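Local coordinates for protein complement factor MASP-3 (Homo sapiens, PDB 3DEM) that is a serine protease of the complement system whose CUB1-EGF-CUB2 region carries its interaction sites with mannan-binding lectin and ficolins and binds calcium ions, at residues Y225-I230 with L259-N264; C162-S167 with P186-S191; G176-P181 with R269-S274. One frame throughout, in Å; residues are numbered along the deposited sequence.

Contact 1 of 3, residues Y225-I230 with L259-N264. With CA (calcium ion), chain F.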
ATOM      1  N   TYR A 225      16.168  25.989  27.143  1.00 40.39           N
ATOM      2  CA  TYR A 225      15.290  25.636  26.031  1.00 40.38           C
ATOM      3  C   TYR A 225      14.631  26.851  25.379  1.00 40.53           C
ATOM      4  O   TYR A 225      14.963  27.219  24.249  1.00 40.43           O
ATOM      5  CB  TYR A 225      14.206  24.658  26.503  1.00 40.45           C
ATOM      6  CG  TYR A 225      14.741  23.429  27.219  1.00 40.48           C
ATOM      7  CD1 TYR A 225      15.710  22.622  26.633  1.00 40.50           C
ATOM      8  CD2 TYR A 225      14.265  23.074  28.472  1.00 40.48           C
ATOM      9  CE1 TYR A 225      16.196  21.493  27.283  1.00 40.63           C
ATOM     10  CE2 TYR A 225      14.743  21.948  29.130  1.00 40.63           C
ATOM     11  CZ  TYR A 225      15.706  21.163  28.532  1.00 40.55           C
ATOM     12  OH  TYR A 225      16.181  20.054  29.192  1.00 40.67           O
ATOM     13  N   ASP A 226      13.674  27.444  26.090  1.00 40.47           N
ATOM     14  CA  ASP A 226      12.955  28.624  25.627  1.00 40.33           C
ATOM     15  C   ASP A 226      13.213  29.776  26.595  1.00 40.38           C
ATOM     16  O   ASP A 226      13.576  29.552  27.748  1.00 40.15           O
ATOM     17  CB  ASP A 226      11.453  28.350  25.567  1.00 40.32           C
ATOM     18  CG  ASP A 226      11.114  27.057  24.831  1.00 40.44           C
ATOM     19  OD1 ASP A 226      11.898  26.611  23.959  1.00 39.80           O
ATOM     20  OD2 ASP A 226      10.043  26.489  25.126  1.00 40.05           O
ATOM     21  N   TYR A 227      13.014  31.009  26.137  1.00 40.33           N
ATOM     22  CA  TYR A 227      13.263  32.153  26.999  1.00 40.38           C
ATOM     23  C   TYR A 227      12.846  33.488  26.406  1.00 40.54           C
ATOM     24  O   TYR A 227      12.698  33.638  25.188  1.00 40.34           O
ATOM     25  CB  TYR A 227      14.743  32.219  27.381  1.00 40.37           C
ATOM     26  CG  TYR A 227      15.676  32.250  26.186  1.00 40.59           C
ATOM     27  CD1 TYR A 227      15.964  33.442  25.540  1.00 40.47           C
ATOM     28  CD2 TYR A 227      16.265  31.083  25.702  1.00 40.18           C
ATOM     29  CE1 TYR A 227      16.811  33.478  24.451  1.00 40.36           C
ATOM     30  CE2 TYR A 227      17.119  31.112  24.607  1.00 40.26           C
ATOM     31  CZ  TYR A 227      17.385  32.317  23.986  1.00 40.49           C
ATOM     32  OH  TYR A 227      18.231  32.366  22.895  1.00 40.81           O
ATOM     33  N   ILE A 228      12.654  34.454  27.300  1.00 40.58           N
ATOM     34  CA  ILE A 228      12.504  35.844  26.942  1.00 40.49           C
ATOM     35  C   ILE A 228      13.765  36.581  27.374  1.00 40.57           C
ATOM     36  O   ILE A 228      14.267  36.371  28.483  1.00 40.69           O
ATOM     37  CB  ILE A 228      11.311  36.488  27.689  1.00 40.75           C
ATOM     38  CG1 ILE A 228       9.988  35.878  27.237  1.00 40.43           C
ATOM     39  CG2 ILE A 228      11.292  38.001  27.478  1.00 40.62           C
ATOM     40  CD1 ILE A 228       8.787  36.433  27.976  1.00 40.45           C
ATOM     41  N   LYS A 229      14.282  37.419  26.484  1.00 40.43           N
ATOM     42  CA  LYS A 229      15.284  38.406  26.834  1.00 40.39           C
ATOM     43  C   LYS A 229      14.671  39.770  26.531  1.00 40.49           C
ATOM     44  O   LYS A 229      13.912  39.925  25.568  1.00 40.22           O
ATOM     45  CB  LYS A 229      16.544  38.236  25.988  1.00 40.35           C
ATOM     46  CG  LYS A 229      17.444  37.076  26.373  1.00 40.76           C
ATOM     47  CD  LYS A 229      18.469  36.822  25.258  1.00 40.59           C
ATOM     48  CE  LYS A 229      19.530  35.800  25.655  1.00 41.15           C
ATOM     49  NZ  LYS A 229      20.595  35.668  24.601  1.00 40.87           N
ATOM     50  N   ILE A 230      15.005  40.756  27.350  1.00 40.28           N
ATOM     51  CA  ILE A 230      14.503  42.101  27.148  1.00 40.30           C
ATOM     52  C   ILE A 230      15.666  43.076  27.131  1.00 40.31           C
ATOM     53  O   ILE A 230      16.334  43.271  28.147  1.00 40.14           O
ATOM     54  CB  ILE A 230      13.518  42.504  28.254  1.00 40.30           C
ATOM     55  CG1 ILE A 230      12.332  41.527  28.295  1.00 40.22           C
ATOM     56  CG2 ILE A 230      13.064  43.944  28.051  1.00 40.14           C
ATOM     57  CD1 ILE A 230      11.347  41.798  29.419  1.00 40.40           C
ATOM     58  N   LEU A 259      12.832  39.767  23.055  1.00 40.48           N
ATOM     59  CA  LEU A 259      13.158  38.611  22.245  1.00 40.41           C
ATOM     60  C   LEU A 259      12.585  37.357  22.896  1.00 40.37           C
ATOM     61  O   LEU A 259      12.831  37.089  24.077  1.00 40.25           O
ATOM     62  CB  LEU A 259      14.675  38.479  22.071  1.00 40.21           C
ATOM     63  CG  LEU A 259      15.175  37.279  21.249  1.00 41.09           C
ATOM     64  CD1 LEU A 259      16.473  37.588  20.512  1.00 40.86           C
ATOM     65  CD2 LEU A 259      15.344  36.038  22.119  1.00 41.43           C
ATOM     66  N   PHE A 260      11.807  36.606  22.125  1.00 40.21           N
ATOM     67  CA  PHE A 260      11.264  35.340  22.586  1.00 40.40           C
ATOM     68  C   PHE A 260      11.777  34.195  21.727  1.00 40.34           C
ATOM     69  O   PHE A 260      11.511  34.140  20.530  1.00 40.40           O
ATOM     70  CB  PHE A 260       9.729  35.363  22.593  1.00 40.47           C
ATOM     71  CG  PHE A 260       9.104  34.075  23.064  1.00 40.55           C
ATOM     72  CD1 PHE A 260       9.548  33.458  24.230  1.00 40.49           C
ATOM     73  CD2 PHE A 260       8.062  33.490  22.354  1.00 40.60           C
ATOM     74  CE1 PHE A 260       8.974  32.270  24.670  1.00 40.42           C
ATOM     75  CE2 PHE A 260       7.479  32.305  22.785  1.00 40.49           C
ATOM     76  CZ  PHE A 260       7.937  31.693  23.948  1.00 40.59           C
ATOM     77  N   HIS A 261      12.521  33.288  22.347  1.00 40.29           N
ATOM     78  CA  HIS A 261      13.103  32.152  21.639  1.00 40.44           C
ATOM     79  C   HIS A 261      12.398  30.870  22.058  1.00 40.40           C
ATOM     80  O   HIS A 261      12.192  30.638  23.245  1.00 40.52           O
ATOM     81  CB  HIS A 261      14.602  32.044  21.950  1.00 40.37           C
ATOM     82  CG  HIS A 261      15.291  30.897  21.266  1.00 40.38           C
ATOM     83  ND1 HIS A 261      15.417  29.650  21.842  1.00 40.40           N
ATOM     84  CD2 HIS A 261      15.909  30.818  20.064  1.00 40.29           C
ATOM     85  CE1 HIS A 261      16.067  28.848  21.017  1.00 40.36           C
ATOM     86  NE2 HIS A 261      16.379  29.532  19.931  1.00 40.29           N
ATOM     87  N   SER A 262      12.020  30.048  21.083  1.00 40.29           N
ATOM     88  CA  SER A 262      11.459  28.732  21.381  1.00 40.28           C
ATOM     89  C   SER A 262      12.203  27.633  20.625  1.00 40.20           C
ATOM     90  O   SER A 262      12.535  27.794  19.450  1.00 40.17           O
ATOM     91  CB  SER A 262       9.952  28.682  21.088  1.00 40.13           C
ATOM     92  OG  SER A 262       9.676  28.748  19.699  1.00 40.13           O
ATOM     93  N   ASP A 263      12.465  26.517  21.303  1.00 40.09           N
ATOM     94  CA  ASP A 263      13.182  25.408  20.682  1.00 40.14           C
ATOM     95  C   ASP A 263      12.248  24.423  19.971  1.00 40.12           C
ATOM     96  O   ASP A 263      11.067  24.706  19.783  1.00 40.10           O
ATOM     97  CB  ASP A 263      14.092  24.692  21.688  1.00 40.23           C
ATOM     98  CG  ASP A 263      13.319  23.860  22.703  1.00 40.36           C
ATOM     99  OD1 ASP A 263      12.074  23.826  22.645  1.00 40.14           O
ATOM    100  OD2 ASP A 263      13.964  23.233  23.566  1.00 40.37           O
ATOM    101  N   ASN A 264      12.788  23.267  19.589  1.00 40.16           N
ATOM    102  CA  ASN A 264      12.074  22.321  18.740  1.00 40.25           C
ATOM    103  C   ASN A 264      11.140  21.349  19.474  1.00 40.31           C
ATOM    104  O   ASN A 264      10.704  20.348  18.902  1.00 40.05           O
ATOM    105  CB  ASN A 264      13.064  21.546  17.863  1.00 40.19           C
ATOM    106  CG  ASN A 264      13.913  20.562  18.656  1.00 40.66           C
ATOM    107  OD1 ASN A 264      13.756  20.417  19.871  1.00 40.86           O
ATOM    108  ND2 ASN A 264      14.816  19.873  17.966  1.00 40.37           N
TER
HETATM  109 CA    CA F8001      10.196  24.423  24.049  1.00 32.61          CA
HETATM  110  O   HOH W   1       9.333  25.331  22.008  1.00 30.11           O
HETATM  111  O   HOH W   2       7.911  24.486  24.772  1.00 31.50           O
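The rings of Y227 and H261 lie nearly parallel, planes 14° apart, but are slid so far that they barely overlap. H261 CB sits over one face of Y227 in a CH-pi contact, 3.7 Å from the centroid of the tyrosine ring, while Y227 OH lies above one face of the imidazole, toward its rim. At the imidazole edge, in plane, lies Y225 O, which accepts a weak hydrogen bond from H261 ND1 at 3.5 Å. On the opposite sheet face I228 CG1 touches F260 CD1 at 3.9 Å. These are neighbouring antiparallel strands of the second CUB domain, with Y227-H261 and K229-L259 as hydrogen-bonded pairs and I228-F260 as the non-hydrogen-bonded pair between them. Where the strands give way to loops they hold a calcium ion. D226 binds it through both oxygens, OD2 being the nearer at 2.3 Å and also hydrogen-bonded with Y187 OH; D263 OD1 binds it at 2.4 Å. The two carboxylates stand almost perpendicular. D226 OD1 also accepts D263 N at 2.7 Å, on its syn side but well out of the carboxylate plane. With chi1 at 72°, D263 turns OD1 to the metal. E216, S265 O and two waters complete the calcium shell.

Contact 2 of 3, residues C162-S167 with P186-S191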
ATOM      1  N   CYS A 162       7.215  23.258  13.107  1.00 40.17           N
ATOM      2  CA  CYS A 162       6.505  24.325  12.425  1.00 40.27           C
ATOM      3  C   CYS A 162       6.632  25.660  13.162  1.00 40.35           C
ATOM      4  O   CYS A 162       6.027  25.854  14.219  1.00 40.36           O
ATOM      5  CB  CYS A 162       5.036  23.933  12.282  1.00 40.40           C
ATOM      6  SG  CYS A 162       4.772  22.425  11.308  1.00 40.57           S
ATOM      7  N   ARG A 163       7.420  26.571  12.598  1.00 40.32           N
ATOM      8  CA  ARG A 163       7.657  27.881  13.203  1.00 40.41           C
ATOM      9  C   ARG A 163       6.740  28.932  12.590  1.00 40.48           C
ATOM     10  O   ARG A 163       5.976  28.633  11.681  1.00 40.52           O
ATOM     11  CB  ARG A 163       9.124  28.296  13.029  1.00 40.18           C
ATOM     12  CG  ARG A 163       9.541  28.583  11.591  1.00 40.15           C
ATOM     13  CD  ARG A 163      10.902  29.269  11.539  1.00 40.33           C
ATOM     14  NE  ARG A 163      11.221  29.756  10.197  1.00 40.69           N
ATOM     15  CZ  ARG A 163      10.832  30.934   9.715  1.00 40.91           C
ATOM     16  NH1 ARG A 163      10.106  31.754  10.468  1.00 40.27           N
ATOM     17  NH2 ARG A 163      11.171  31.293   8.480  1.00 40.31           N
ATOM     18  N   VAL A 164       6.822  30.159  13.096  1.00 40.54           N
ATOM     19  CA  VAL A 164       6.051  31.269  12.547  1.00 40.52           C
ATOM     20  C   VAL A 164       6.937  32.484  12.371  1.00 40.49           C
ATOM     21  O   VAL A 164       8.015  32.569  12.957  1.00 40.40           O
ATOM     22  CB  VAL A 164       4.874  31.684  13.471  1.00 40.53           C
ATOM     23  CG1 VAL A 164       3.855  30.565  13.590  1.00 40.46           C
ATOM     24  CG2 VAL A 164       5.389  32.118  14.846  1.00 40.29           C
ATOM     25  N   GLU A 165       6.478  33.427  11.559  1.00 40.53           N
ATOM     26  CA  GLU A 165       7.069  34.752  11.547  1.00 40.58           C
ATOM     27  C   GLU A 165       6.340  35.560  12.604  1.00 40.64           C
ATOM     28  O   GLU A 165       5.115  35.661  12.572  1.00 40.72           O
ATOM     29  CB  GLU A 165       6.946  35.396  10.165  1.00 40.67           C
ATOM     30  CG  GLU A 165       7.948  34.855   9.139  1.00 40.76           C
ATOM     31  CD  GLU A 165       9.405  34.938   9.612  1.00 41.45           C
ATOM     32  OE1 GLU A 165      10.218  34.096   9.184  1.00 41.64           O
ATOM     33  OE2 GLU A 165       9.752  35.834  10.418  1.00 42.30           O
ATOM     34  N   CYS A 166       7.085  36.106  13.560  1.00 40.63           N
ATOM     35  CA  CYS A 166       6.478  36.828  14.677  1.00 40.90           C
ATOM     36  C   CYS A 166       7.261  38.098  15.030  1.00 40.70           C
ATOM     37  O   CYS A 166       7.341  38.486  16.196  1.00 40.63           O
ATOM     38  CB  CYS A 166       6.361  35.904  15.903  1.00 40.84           C
ATOM     39  SG  CYS A 166       7.848  34.896  16.203  1.00 41.82           S
ATOM     40  N   SER A 167       7.825  38.745  14.015  1.00 40.63           N
ATOM     41  CA  SER A 167       8.679  39.905  14.238  1.00 40.57           C
ATOM     42  C   SER A 167       8.225  41.152  13.494  1.00 40.45           C
ATOM     43  O   SER A 167       8.808  42.220  13.669  1.00 40.37           O
ATOM     44  CB  SER A 167      10.123  39.581  13.856  1.00 40.32           C
ATOM     45  OG  SER A 167      10.643  38.565  14.697  1.00 40.68           O
ATOM     46  N   PRO A 186      -0.591  26.747  22.929  1.00 40.30           N
ATOM     47  CA  PRO A 186       0.839  26.450  22.840  1.00 40.39           C
ATOM     48  C   PRO A 186       1.560  27.328  21.809  1.00 40.37           C
ATOM     49  O   PRO A 186       1.137  27.407  20.664  1.00 40.60           O
ATOM     50  CB  PRO A 186       0.862  24.981  22.400  1.00 40.32           C
ATOM     51  CG  PRO A 186      -0.408  24.412  22.951  1.00 40.31           C
ATOM     52  CD  PRO A 186      -1.421  25.528  22.885  1.00 40.29           C
ATOM     53  N   TYR A 187       2.640  27.987  22.213  1.00 40.33           N
ATOM     54  CA  TYR A 187       3.413  28.793  21.267  1.00 40.43           C
ATOM     55  C   TYR A 187       4.188  27.931  20.268  1.00 40.50           C
ATOM     56  O   TYR A 187       4.598  26.812  20.593  1.00 40.66           O
ATOM     57  CB  TYR A 187       4.345  29.772  21.987  1.00 40.12           C
ATOM     58  CG  TYR A 187       5.268  29.172  23.023  1.00 40.43           C
ATOM     59  CD1 TYR A 187       6.449  28.527  22.654  1.00 40.47           C
ATOM     60  CD2 TYR A 187       4.990  29.295  24.374  1.00 40.55           C
ATOM     61  CE1 TYR A 187       7.308  27.996  23.609  1.00 40.30           C
ATOM     62  CE2 TYR A 187       5.843  28.773  25.338  1.00 40.40           C
ATOM     63  CZ  TYR A 187       6.997  28.122  24.952  1.00 40.42           C
ATOM     64  OH  TYR A 187       7.833  27.602  25.920  1.00 40.10           O
ATOM     65  N   PRO A 188       4.362  28.442  19.035  1.00 40.46           N
ATOM     66  CA  PRO A 188       5.070  27.725  17.974  1.00 40.36           C
ATOM     67  C   PRO A 188       6.506  27.371  18.356  1.00 40.35           C
ATOM     68  O   PRO A 188       7.213  28.177  18.953  1.00 40.42           O
ATOM     69  CB  PRO A 188       5.068  28.729  16.817  1.00 40.35           C
ATOM     70  CG  PRO A 188       3.911  29.614  17.087  1.00 40.33           C
ATOM     71  CD  PRO A 188       3.859  29.746  18.573  1.00 40.34           C
ATOM     72  N   LYS A 189       6.920  26.161  18.009  1.00 40.35           N
ATOM     73  CA  LYS A 189       8.278  25.709  18.223  1.00 40.33           C
ATOM     74  C   LYS A 189       9.224  26.397  17.246  1.00 40.37           C
ATOM     75  O   LYS A 189       8.785  26.989  16.257  1.00 40.25           O
ATOM     76  CB  LYS A 189       8.360  24.193  18.023  1.00 40.45           C
ATOM     77  CG  LYS A 189       7.493  23.388  18.979  1.00 40.22           C
ATOM     78  CD  LYS A 189       7.550  21.899  18.657  1.00 40.21           C
ATOM     79  CE  LYS A 189       6.611  21.106  19.551  1.00 40.23           C
ATOM     80  NZ  LYS A 189       5.166  21.455  19.334  1.00 39.62           N
ATOM     81  N   SER A 190      10.517  26.330  17.549  1.00 40.29           N
ATOM     82  CA  SER A 190      11.573  26.730  16.620  1.00 40.29           C
ATOM     83  C   SER A 190      11.425  28.143  16.078  1.00 40.26           C
ATOM     84  O   SER A 190      11.753  28.400  14.924  1.00 40.42           O
ATOM     85  CB  SER A 190      11.650  25.738  15.460  1.00 40.11           C
ATOM     86  OG  SER A 190      11.885  24.436  15.945  1.00 39.84           O
ATOM     87  N   SER A 191      10.954  29.055  16.916  1.00 40.36           N
ATOM     88  CA  SER A 191      10.668  30.409  16.475  1.00 40.40           C
ATOM     89  C   SER A 191      11.525  31.424  17.201  1.00 40.54           C
ATOM     90  O   SER A 191      12.096  31.136  18.257  1.00 40.45           O
ATOM     91  CB  SER A 191       9.186  30.738  16.669  1.00 40.34           C
ATOM     92  OG  SER A 191       8.379  29.912  15.851  1.00 40.37           O
TER
HETATM   93  O   HOH W   3       5.261  24.328  16.524  1.00 32.79           O
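V164 and S191 share the one direct hydrogen bond between 162-167 and 186-191: V164 N donates to S191 OG at 3.2 Å, with an N-H...O angle of 156°. The same hydroxyl gives its own proton to K189 O, 3.0 Å from S191 OG, approaching from above the carbonyl plane. S191 OG stands beside its own backbone N (chi1 -64°), and from there it joins the two bonds. A water makes the second polar link, donating to C162 O and accepting from K189 N, each at 2.9 Å.

Apolar contact centres on V164 and P188. Both valine methyls meet the proline ring, CG1 coming to 3.6 Å from P188 CG, and the two side chains cross at about a right angle.

The aliphatic stem of R163 runs past the S190 carbonyl, its CB 3.2 Å from S190 O and its CD close to the same oxygen.

The charged groups turn elsewhere. R163 reaches back along its own segment to E165 in a salt bridge, NH1 of R163 to OE1 of E165, 2.7 Å, in the guanidinium plane but from above the carboxylate plane. K189 NZ forms salt bridges with D135 and E267.

Two disulfides start from the 162-167 segment, C162 to C149 within the EGF-like module and C166 to C193 within the second CUB domain. The contact therefore lies where EGF passes into CUB2. Its chemistry joins the modules by one direct bond, a bridging water and a small valine-proline patch, with K189 paired to D135 in the EGF-like module and to E267 in CUB2.

Contact 3 of 3, residues G176-P181 with R269-S274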
ATOM      1  N   GLY A 176      -0.084  49.281  25.473  1.00 39.51           N
ATOM      2  CA  GLY A 176      -0.311  48.153  24.583  1.00 39.76           C
ATOM      3  C   GLY A 176      -0.160  46.786  25.214  1.00 39.96           C
ATOM      4  O   GLY A 176       0.251  46.659  26.365  1.00 39.88           O
ATOM      5  N   VAL A 177      -0.507  45.760  24.444  1.00 40.10           N
ATOM      6  CA  VAL A 177      -0.424  44.375  24.891  1.00 40.30           C
ATOM      7  C   VAL A 177       0.416  43.557  23.916  1.00 40.50           C
ATOM      8  O   VAL A 177       0.272  43.670  22.695  1.00 40.54           O
ATOM      9  CB  VAL A 177      -1.820  43.725  25.012  1.00 40.35           C
ATOM     10  CG1 VAL A 177      -1.692  42.263  25.427  1.00 40.09           C
ATOM     11  CG2 VAL A 177      -2.688  44.498  26.001  1.00 40.21           C
ATOM     12  N   ILE A 178       1.296  42.731  24.466  1.00 40.46           N
ATOM     13  CA  ILE A 178       2.177  41.909  23.663  1.00 40.51           C
ATOM     14  C   ILE A 178       2.104  40.492  24.216  1.00 40.68           C
ATOM     15  O   ILE A 178       2.068  40.302  25.434  1.00 40.82           O
ATOM     16  CB  ILE A 178       3.626  42.438  23.728  1.00 40.58           C
ATOM     17  CG1 ILE A 178       3.659  43.939  23.415  1.00 40.43           C
ATOM     18  CG2 ILE A 178       4.546  41.655  22.785  1.00 40.66           C
ATOM     19  CD1 ILE A 178       5.066  44.531  23.297  1.00 40.16           C
ATOM     20  N   THR A 179       2.044  39.502  23.329  1.00 40.56           N
ATOM     21  CA  THR A 179       1.954  38.108  23.763  1.00 40.54           C
ATOM     22  C   THR A 179       2.817  37.207  22.886  1.00 40.64           C
ATOM     23  O   THR A 179       3.221  37.591  21.785  1.00 40.71           O
ATOM     24  CB  THR A 179       0.499  37.555  23.713  1.00 40.64           C
ATOM     25  OG1 THR A 179       0.137  37.252  22.356  1.00 40.61           O
ATOM     26  CG2 THR A 179      -0.525  38.532  24.328  1.00 40.15           C
ATOM     27  N   SER A 180       3.099  36.006  23.386  1.00 40.48           N
ATOM     28  CA  SER A 180       3.641  34.947  22.557  1.00 40.33           C
ATOM     29  C   SER A 180       2.616  34.598  21.473  1.00 40.25           C
ATOM     30  O   SER A 180       1.422  34.817  21.651  1.00 40.11           O
ATOM     31  CB  SER A 180       3.955  33.722  23.418  1.00 40.43           C
ATOM     32  OG  SER A 180       2.816  33.324  24.166  1.00 40.35           O
ATOM     33  N   PRO A 181       3.080  34.071  20.330  1.00 40.46           N
ATOM     34  CA  PRO A 181       2.138  33.786  19.241  1.00 40.49           C
ATOM     35  C   PRO A 181       1.055  32.788  19.646  1.00 40.50           C
ATOM     36  O   PRO A 181       1.356  31.757  20.251  1.00 40.71           O
ATOM     37  CB  PRO A 181       3.036  33.198  18.143  1.00 40.35           C
ATOM     38  CG  PRO A 181       4.415  33.673  18.480  1.00 40.31           C
ATOM     39  CD  PRO A 181       4.467  33.731  19.967  1.00 40.32           C
ATOM     40  N   ARG A 269       2.259  27.161  27.112  1.00 40.30           N
ATOM     41  CA  ARG A 269       1.230  28.122  26.692  1.00 40.33           C
ATOM     42  C   ARG A 269       1.721  29.559  26.438  1.00 40.44           C
ATOM     43  O   ARG A 269       1.042  30.350  25.778  1.00 40.55           O
ATOM     44  CB  ARG A 269       0.061  28.108  27.681  1.00 40.26           C
ATOM     45  CG  ARG A 269      -0.566  26.722  27.830  1.00 40.27           C
ATOM     46  CD  ARG A 269      -1.743  26.730  28.776  1.00 40.44           C
ATOM     47  NE  ARG A 269      -2.934  27.303  28.148  1.00 41.12           N
ATOM     48  CZ  ARG A 269      -4.155  27.264  28.678  1.00 41.16           C
ATOM     49  NH1 ARG A 269      -4.358  26.682  29.856  1.00 40.57           N
ATOM     50  NH2 ARG A 269      -5.179  27.808  28.026  1.00 41.28           N
ATOM     51  N   GLY A 270       2.897  29.894  26.958  1.00 40.41           N
ATOM     52  CA  GLY A 270       3.499  31.185  26.672  1.00 40.42           C
ATOM     53  C   GLY A 270       3.255  32.263  27.713  1.00 40.65           C
ATOM     54  O   GLY A 270       3.257  32.000  28.921  1.00 40.91           O
ATOM     55  N   TRP A 271       3.031  33.485  27.238  1.00 40.59           N
ATOM     56  CA  TRP A 271       3.073  34.658  28.101  1.00 40.56           C
ATOM     57  C   TRP A 271       2.349  35.846  27.489  1.00 40.39           C
ATOM     58  O   TRP A 271       2.124  35.912  26.278  1.00 40.22           O
ATOM     59  CB  TRP A 271       4.528  35.053  28.381  1.00 40.43           C
ATOM     60  CG  TRP A 271       5.341  35.255  27.124  1.00 40.57           C
ATOM     61  CD1 TRP A 271       6.086  34.313  26.469  1.00 40.49           C
ATOM     62  CD2 TRP A 271       5.484  36.471  26.374  1.00 40.58           C
ATOM     63  NE1 TRP A 271       6.686  34.870  25.356  1.00 40.83           N
ATOM     64  CE2 TRP A 271       6.331  36.191  25.274  1.00 40.60           C
ATOM     65  CE3 TRP A 271       4.971  37.765  26.516  1.00 40.77           C
ATOM     66  CZ2 TRP A 271       6.676  37.159  24.328  1.00 40.22           C
ATOM     67  CZ3 TRP A 271       5.321  38.730  25.579  1.00 40.66           C
ATOM     68  CH2 TRP A 271       6.165  38.420  24.497  1.00 40.54           C
ATOM     69  N   ARG A 272       1.998  36.789  28.348  1.00 40.34           N
ATOM     70  CA  ARG A 272       1.343  38.019  27.945  1.00 40.37           C
ATOM     71  C   ARG A 272       1.865  39.151  28.819  1.00 40.50           C
ATOM     72  O   ARG A 272       2.063  38.981  30.018  1.00 40.54           O
ATOM     73  CB  ARG A 272      -0.174  37.897  28.110  1.00 40.45           C
ATOM     74  CG  ARG A 272      -0.909  39.227  28.103  1.00 40.37           C
ATOM     75  CD  ARG A 272      -2.391  39.060  28.380  1.00 40.29           C
ATOM     76  NE  ARG A 272      -3.026  40.350  28.639  1.00 40.78           N
ATOM     77  CZ  ARG A 272      -4.069  40.836  27.964  1.00 41.26           C
ATOM     78  NH1 ARG A 272      -4.631  40.136  26.982  1.00 40.98           N
ATOM     79  NH2 ARG A 272      -4.567  42.022  28.285  1.00 40.80           N
ATOM     80  N   LEU A 273       2.095  40.307  28.219  1.00 40.56           N
ATOM     81  CA  LEU A 273       2.450  41.467  29.007  1.00 40.64           C
ATOM     82  C   LEU A 273       1.700  42.684  28.506  1.00 40.79           C
ATOM     83  O   LEU A 273       1.243  42.729  27.356  1.00 40.79           O
ATOM     84  CB  LEU A 273       3.969  41.705  29.004  1.00 40.73           C
ATOM     85  CG  LEU A 273       4.689  42.134  27.724  1.00 40.91           C
ATOM     86  CD1 LEU A 273       4.518  43.641  27.476  1.00 40.63           C
ATOM     87  CD2 LEU A 273       6.159  41.768  27.813  1.00 40.39           C
ATOM     88  N   SER A 274       1.550  43.663  29.385  1.00 40.55           N
ATOM     89  CA  SER A 274       1.075  44.962  28.974  1.00 40.59           C
ATOM     90  C   SER A 274       2.173  45.965  29.278  1.00 40.58           C
ATOM     91  O   SER A 274       2.930  45.797  30.234  1.00 40.73           O
ATOM     92  CB  SER A 274      -0.215  45.335  29.708  1.00 40.43           C
ATOM     93  OG  SER A 274       0.010  45.436  31.103  1.00 40.85           O
TER
HETATM   94  O   HOH W   4       1.672  31.249  23.106  1.00 31.93           O
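Edge strand 175-179 of one CUB2 sheet runs antiparallel to 272-277 here, and the pairing continues through S180 and W271. I178 and L273 form the hydrogen-bonded pair, I178 N to L273 O at 2.9 Å and L273 N to I178 O at 2.8 Å. V177-S274 and T179-R272 are the non-hydrogen-bonded pairs on either side. Beyond them S180 N donates to W271 O at 3.1 Å, and W271 N returns a bond to S180 OG, also at 3.1 Å. That return depends on chi1 of S180, 54°, which sets OG between the backbone N and carbonyl carbon. A water lies within hydrogen-bonding distance of S180 OG, P181 O and R269 O.

The indole of W271 lies with one face against the backbone at T179 and S180. S180 N stands over the centre of that face, and S180 CB lies 3.8 Å from the centroid of the five-membered ring as a CH-pi contact. I178 runs alongside, its CG2 4.0 Å from W271 CH2, and its CB touches L273 CD1. On the other sheet face V177 CG1 sits centrally over the R272 guanidinium, 3.8 Å from CZ, and T179 CG2 meets R272 CB. R272 NE is salt-bridged to E210.

I178, W271 and L273 face inward onto I258 of strand 255-261 in the second sheet, W271 meets F260 edge-to-face, and strand 205-209 flanks 272-277 on the side away from 175-179.

How the contacts relate
Contact 2 lies at the EGF-CUB2 junction, while contacts 1 and 3 belong to the two four-stranded sheets of CUB2, one pairing in each. The centres of contacts 1 and 3 are about 13 Å apart, and F260 and I228 of contact 1 meet W271 of contact 3 in the core between the sheets. Contact 2 is about 10 Å from contact 1 and 14 Å from contact 3, centre to centre. In its loop, Y187 OH probably hydrogen-bonds D226 OD2 at the calcium site, and the Y187 ring packs on G270. Along the chain contact 2 closes before contact 1 opens; contact 3 brackets contact 1 and interleaves with contact 2. The calcium-binding end of CUB2 thus adjoins the EGF junction.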